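Local coordinates for protein halohydrin epoxidase A (Corynebacterium sp., PDB 4Z9F) that probably catalyses the reversible conversion of vicinal halohydrins into epoxides with release of hydrogen halide, at residues G93-E96 with A97-R100; A229-V232 with G233-F236. The protein carries 1 engineered substitution. One frame throughout, in Å; residues are numbered along the deposited sequence.

Overall arrangement
Interaction 1 (93-96 with 97-100) and interaction 2 (229-232 with 233-236) are both local, each made within eight consecutive residues, and their centres lie about 33 Å apart with no shared element. The first is partly buried, about 23 Å from the centre of the chain, and starts helix 96-123; the second is buried, about 16 Å from that centre, and leads into 235-238, the outermost strand of the sheet within the chain. Charge and capping dominate the first: a salt bridge, a serine cap and a water. A single amide-to-carbonyl bond beside apolar packing makes up the second. Each also meets another subunit, interaction 1 the second and interaction 2 the third.

Interaction 1 of 2, residues G93-E96 with A97-R100; sequences GTSE and ADIR
Ser95 and Asp98 meet at the first turn of helix 96-123, where Ser95 OG accepts from Asp98 N at 3.1 Å with an N-H...O angle of 152°. The hydroxyl can do this because chi1 of 70° sets OG between its own backbone N and carbonyl carbon, facing the start of the helix. Ser95 O is used as well: Ile99 N reaches it at 3.1 Å in a nearly straight bond, while Asp98 N gives it a weak second one. Arg100, one turn beyond Glu96, lies alongside it, both side chains pointing the same way. Its NH2 and NE, at 2.9 and 3.1 Å, converge side-on upon one oxygen, Glu96 OE2. NH2 takes the anti lone pair of that oxygen, which sits in the guanidinium plane, although carboxylate and guanidinium are turned 39° apart. Two donors on one atom should fix the arginine's end and favour a charged glutamate. The helical bond from Arg100 N to Glu96 O, 2.9 Å, joins the same two residues through the backbone.

Ser95 is thus the N-cap of the helix that follows strand 73-79 in this Rossmann-type fold. A water bridges the return path, accepting from Ser95 N at 2.9 Å and donating to Asp98 OD2 at 2.8 Å, so the Asp98 carboxylate meets Ser95 N through water and not by the direct bond of a capping box. Thr94 CG2 touches Asp98 CB at 3.6 Å, the two side chains crossing at about a right angle, and also touches Ile99.

In the next shell, Thr94 OG1 is hydrogen-bonded to Pro90 O, which is consistent with CG2 being held against the helix. Arg100 NH1 forms a salt bridge with Glu104 of the second subunit, whose Ile111 packs on Ile99.

Interaction 2 of 2, residues A229-V232 with G233-F236; sequences APIV and GQFF
The ring of Phe236 and the side-chain amide of Gln234 both meet Ile231. Phe236 CZ touches Ile231 CD1 at 3.9 Å, the two side chains crossing at about a right angle, and Ile231 O lies oblique to the ring, 3.9 Å from Phe236 CZ. Leu223 of helix 213-224 and Tyr173 of strand 170-177 pack against both residues. Ile231 O also lies in the plane of the Gln234 amide and accepts from Gln234 NE2 at 3.0 Å, with an N-H...O angle of 166°. Relative to the carbonyl, the donor comes in strongly bent and tilted 26° from its plane. The same NE2 rests 3.5 Å from Ile231 CB. A chi1 of 67° turns Gln234 CG in over its own backbone, and the extended chain beyond it carries the amide back over the turn. NE2 also donates to Ala237 O of the third subunit, so this amide ties the turn to the neighbouring chain.

Gly233, with a positive phi, takes the bend between Val232 and Gln234. Through backbone bonds of Gln234 and Phe236 to Ala174, the chain docks beside strand 170-177 and becomes 235-238, the outermost strand, within the chain, of the parallel Rossmann-type sheet.

Interaction 1 of 2, residues G93-E96 with A97-R100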
ATOM      1  N   GLY C  93     -15.095  25.954   1.914  1.00 30.51           N
ATOM      2  CA  GLY C  93     -16.041  26.669   1.078  1.00 27.81           C
ATOM      3  C   GLY C  93     -16.973  25.809   0.254  1.00 32.69           C
ATOM      4  O   GLY C  93     -17.872  26.354  -0.402  1.00 33.47           O
ATOM      5  N   THR C  94     -16.797  24.493   0.256  1.00 28.76           N
ATOM      6  CA  THR C  94     -17.696  23.619  -0.482  1.00 27.35           C
ATOM      7  C   THR C  94     -18.954  23.351   0.342  1.00 29.52           C
ATOM      8  O   THR C  94     -18.883  23.099   1.549  1.00 27.74           O
ATOM      9  CB  THR C  94     -16.986  22.308  -0.843  1.00 28.73           C
ATOM     10  OG1 THR C  94     -15.860  22.583  -1.688  1.00 28.61           O
ATOM     11  CG2 THR C  94     -17.925  21.362  -1.577  1.00 26.84           C
ATOM     12  N   SER C  95     -20.115  23.432  -0.311  1.00 27.06           N
ATOM     13  CA  SER C  95     -21.382  23.254   0.384  1.00 29.35           C
ATOM     14  C   SER C  95     -21.556  21.815   0.856  1.00 27.13           C
ATOM     15  O   SER C  95     -21.029  20.873   0.257  1.00 27.96           O
ATOM     16  CB  SER C  95     -22.555  23.619  -0.524  1.00 28.15           C
ATOM     17  OG  SER C  95     -22.690  22.662  -1.558  1.00 27.56           O
ATOM     18  N   GLU C  96     -22.314  21.660   1.944  1.00 29.42           N
ATOM     19  CA  GLU C  96     -22.679  20.330   2.419  1.00 28.05           C
ATOM     20  C   GLU C  96     -23.296  19.502   1.301  1.00 25.69           C
ATOM     21  O   GLU C  96     -22.992  18.313   1.158  1.00 26.54           O
ATOM     22  CB  GLU C  96     -23.648  20.443   3.602  1.00 27.84           C
ATOM     23  CG  GLU C  96     -24.005  19.109   4.228  1.00 27.90           C
ATOM     24  CD  GLU C  96     -24.742  19.244   5.549  1.00 31.87           C
ATOM     25  OE1 GLU C  96     -24.893  20.381   6.054  1.00 36.44           O
ATOM     26  OE2 GLU C  96     -25.170  18.210   6.091  1.00 34.02           O
ATOM     27  N   ALA C  97     -24.151  20.124   0.481  1.00 25.05           N
ATOM     28  CA  ALA C  97     -24.842  19.386  -0.573  1.00 27.48           C
ATOM     29  C   ALA C  97     -23.862  18.838  -1.600  1.00 29.17           C
ATOM     30  O   ALA C  97     -24.054  17.734  -2.128  1.00 26.72           O
ATOM     31  CB  ALA C  97     -25.878  20.285  -1.252  1.00 27.78           C
ATOM     32  N   ASP C  98     -22.813  19.603  -1.911  1.00 27.19           N
ATOM     33  CA  ASP C  98     -21.817  19.131  -2.865  1.00 28.66           C
ATOM     34  C   ASP C  98     -20.982  17.994  -2.277  1.00 25.45           C
ATOM     35  O   ASP C  98     -20.718  17.000  -2.961  1.00 25.42           O
ATOM     36  CB  ASP C  98     -20.929  20.297  -3.302  1.00 29.77           C
ATOM     37  CG  ASP C  98     -21.601  21.202  -4.333  1.00 32.36           C
ATOM     38  OD1 ASP C  98     -22.805  21.006  -4.625  1.00 28.63           O
ATOM     39  OD2 ASP C  98     -20.916  22.121  -4.843  1.00 31.65           O
ATOM     40  N   ILE C  99     -20.555  18.126  -1.016  1.00 26.99           N
ATOM     41  CA  ILE C  99     -19.868  17.025  -0.334  1.00 24.25           C
ATOM     42  C   ILE C  99     -20.708  15.756  -0.405  1.00 27.64           C
ATOM     43  O   ILE C  99     -20.228  14.687  -0.797  1.00 25.81           O
ATOM     44  CB  ILE C  99     -19.562  17.399   1.127  1.00 26.06           C
ATOM     45  CG1 ILE C  99     -18.549  18.552   1.216  1.00 20.86           C
ATOM     46  CG2 ILE C  99     -19.054  16.181   1.885  1.00 26.47           C
ATOM     47  CD1 ILE C  99     -18.477  19.169   2.608  1.00 24.51           C
ATOM     48  N   ARG C 100     -21.987  15.861  -0.035  1.00 27.93           N
ATOM     49  CA  ARG C 100     -22.845  14.682  -0.057  1.00 30.12           C
ATOM     50  C   ARG C 100     -23.020  14.148  -1.473  1.00 25.53           C
ATOM     51  O   ARG C 100     -23.060  12.930  -1.678  1.00 24.09           O
ATOM     52  CB  ARG C 100     -24.198  15.003   0.576  1.00 28.67           C
ATOM     53  CG  ARG C 100     -24.102  15.251   2.075  1.00 30.44           C
ATOM     54  CD  ARG C 100     -25.461  15.456   2.725  1.00 28.36           C
ATOM     55  NE  ARG C 100     -25.312  15.826   4.132  1.00 32.44           N
ATOM     56  CZ  ARG C 100     -25.089  14.952   5.109  1.00 27.29           C
ATOM     57  NH1 ARG C 100     -24.995  13.661   4.824  1.00 24.90           N
ATOM     58  NH2 ARG C 100     -24.955  15.370   6.366  1.00 29.55           N
TER
HETATM   59  O   HOH W   1     -20.099  24.211  -3.141  1.00 28.10           O

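Interaction 2 of 2, residues A229-V232 with G233-F236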
ATOM      1  N   ALA C 229      -9.327 -15.610 -13.266  1.00 17.98           N
ATOM      2  CA  ALA C 229     -10.115 -15.435 -12.049  1.00 16.73           C
ATOM      3  C   ALA C 229      -9.300 -15.186 -10.774  1.00 17.25           C
ATOM      4  O   ALA C 229      -9.757 -14.417  -9.925  1.00 17.82           O
ATOM      5  CB  ALA C 229     -11.016 -16.655 -11.838  1.00 20.46           C
ATOM      6  N   PRO C 230      -8.122 -15.792 -10.576  1.00 19.89           N
ATOM      7  CA  PRO C 230      -7.413 -15.583  -9.297  1.00 17.23           C
ATOM      8  C   PRO C 230      -6.939 -14.152  -9.037  1.00 18.38           C
ATOM      9  O   PRO C 230      -6.444 -13.893  -7.931  1.00 19.14           O
ATOM     10  CB  PRO C 230      -6.220 -16.539  -9.398  1.00 18.51           C
ATOM     11  CG  PRO C 230      -6.701 -17.634 -10.304  1.00 21.47           C
ATOM     12  CD  PRO C 230      -7.489 -16.888 -11.342  1.00 19.52           C
ATOM     13  N   ILE C 231      -7.035 -13.222  -9.993  1.00 18.88           N
ATOM     14  CA  ILE C 231      -6.619 -11.847  -9.703  1.00 16.23           C
ATOM     15  C   ILE C 231      -7.811 -11.075  -9.134  1.00 17.30           C
ATOM     16  O   ILE C 231      -7.758  -9.856  -8.947  1.00 17.63           O
ATOM     17  CB  ILE C 231      -6.015 -11.160 -10.949  1.00 19.16           C
ATOM     18  CG1 ILE C 231      -7.043 -11.016 -12.070  1.00 19.52           C
ATOM     19  CG2 ILE C 231      -4.827 -11.949 -11.474  1.00 16.48           C
ATOM     20  CD1 ILE C 231      -6.462 -10.419 -13.331  1.00 20.15           C
ATOM     21  N   VAL C 232      -8.880 -11.803  -8.794  1.00 16.77           N
ATOM     22  CA  VAL C 232     -10.078 -11.184  -8.233  1.00 13.43           C
ATOM     23  C   VAL C 232      -9.775 -10.351  -6.991  1.00 15.84           C
ATOM     24  O   VAL C 232      -8.935 -10.707  -6.154  1.00 17.98           O
ATOM     25  CB  VAL C 232     -11.113 -12.275  -7.903  1.00 17.03           C
ATOM     26  CG1 VAL C 232     -10.561 -13.238  -6.861  1.00 17.55           C
ATOM     27  CG2 VAL C 232     -12.422 -11.661  -7.406  1.00 16.28           C
ATOM     28  N   GLY C 233     -10.491  -9.244  -6.849  1.00 16.02           N
ATOM     29  CA  GLY C 233     -10.572  -8.567  -5.568  1.00 15.99           C
ATOM     30  C   GLY C 233      -9.512  -7.522  -5.305  1.00 19.12           C
ATOM     31  O   GLY C 233      -9.312  -7.138  -4.140  1.00 18.90           O
ATOM     32  N   GLN C 234      -8.862  -7.014  -6.345  1.00 21.94           N
ATOM     33  CA  GLN C 234      -7.828  -6.006  -6.184  1.00 19.75           C
ATOM     34  C   GLN C 234      -8.066  -4.836  -7.133  1.00 20.23           C
ATOM     35  O   GLN C 234      -8.918  -4.872  -8.028  1.00 19.23           O
ATOM     36  CB  GLN C 234      -6.434  -6.594  -6.421  1.00 18.55           C
ATOM     37  CG  GLN C 234      -6.153  -7.037  -7.855  1.00 22.47           C
ATOM     38  CD  GLN C 234      -4.842  -7.782  -7.980  1.00 21.88           C
ATOM     39  OE1 GLN C 234      -3.778  -7.246  -7.654  1.00 20.29           O
ATOM     40  NE2 GLN C 234      -4.903  -9.032  -8.446  1.00 18.02           N
ATOM     41  N   PHE C 235      -7.271  -3.803  -6.906  1.00 15.63           N
ATOM     42  CA  PHE C 235      -7.257  -2.562  -7.666  1.00 18.15           C
ATOM     43  C   PHE C 235      -6.170  -2.621  -8.738  1.00 19.20           C
ATOM     44  O   PHE C 235      -5.046  -3.068  -8.473  1.00 15.60           O
ATOM     45  CB  PHE C 235      -7.018  -1.409  -6.675  1.00 17.52           C
ATOM     46  CG  PHE C 235      -6.700  -0.067  -7.297  1.00 19.56           C
ATOM     47  CD1 PHE C 235      -7.683   0.911  -7.419  1.00 18.35           C
ATOM     48  CD2 PHE C 235      -5.395   0.248  -7.672  1.00 20.26           C
ATOM     49  CE1 PHE C 235      -7.368   2.182  -7.935  1.00 18.80           C
ATOM     50  CE2 PHE C 235      -5.086   1.491  -8.211  1.00 21.26           C
ATOM     51  CZ  PHE C 235      -6.073   2.467  -8.333  1.00 20.11           C
ATOM     52  N   PHE C 236      -6.504  -2.163  -9.946  1.00 18.86           N
ATOM     53  CA  PHE C 236      -5.561  -2.085 -11.062  1.00 17.89           C
ATOM     54  C   PHE C 236      -5.397  -0.630 -11.476  1.00 17.78           C
ATOM     55  O   PHE C 236      -6.364   0.013 -11.904  1.00 21.60           O
ATOM     56  CB  PHE C 236      -6.027  -2.905 -12.272  1.00 17.50           C
ATOM     57  CG  PHE C 236      -6.293  -4.357 -11.966  1.00 19.86           C
ATOM     58  CD1 PHE C 236      -7.584  -4.856 -11.998  1.00 21.47           C
ATOM     59  CD2 PHE C 236      -5.257  -5.210 -11.639  1.00 21.29           C
ATOM     60  CE1 PHE C 236      -7.838  -6.185 -11.703  1.00 23.88           C
ATOM     61  CE2 PHE C 236      -5.500  -6.551 -11.356  1.00 25.14           C
ATOM     62  CZ  PHE C 236      -6.795  -7.034 -11.390  1.00 22.59           C
TER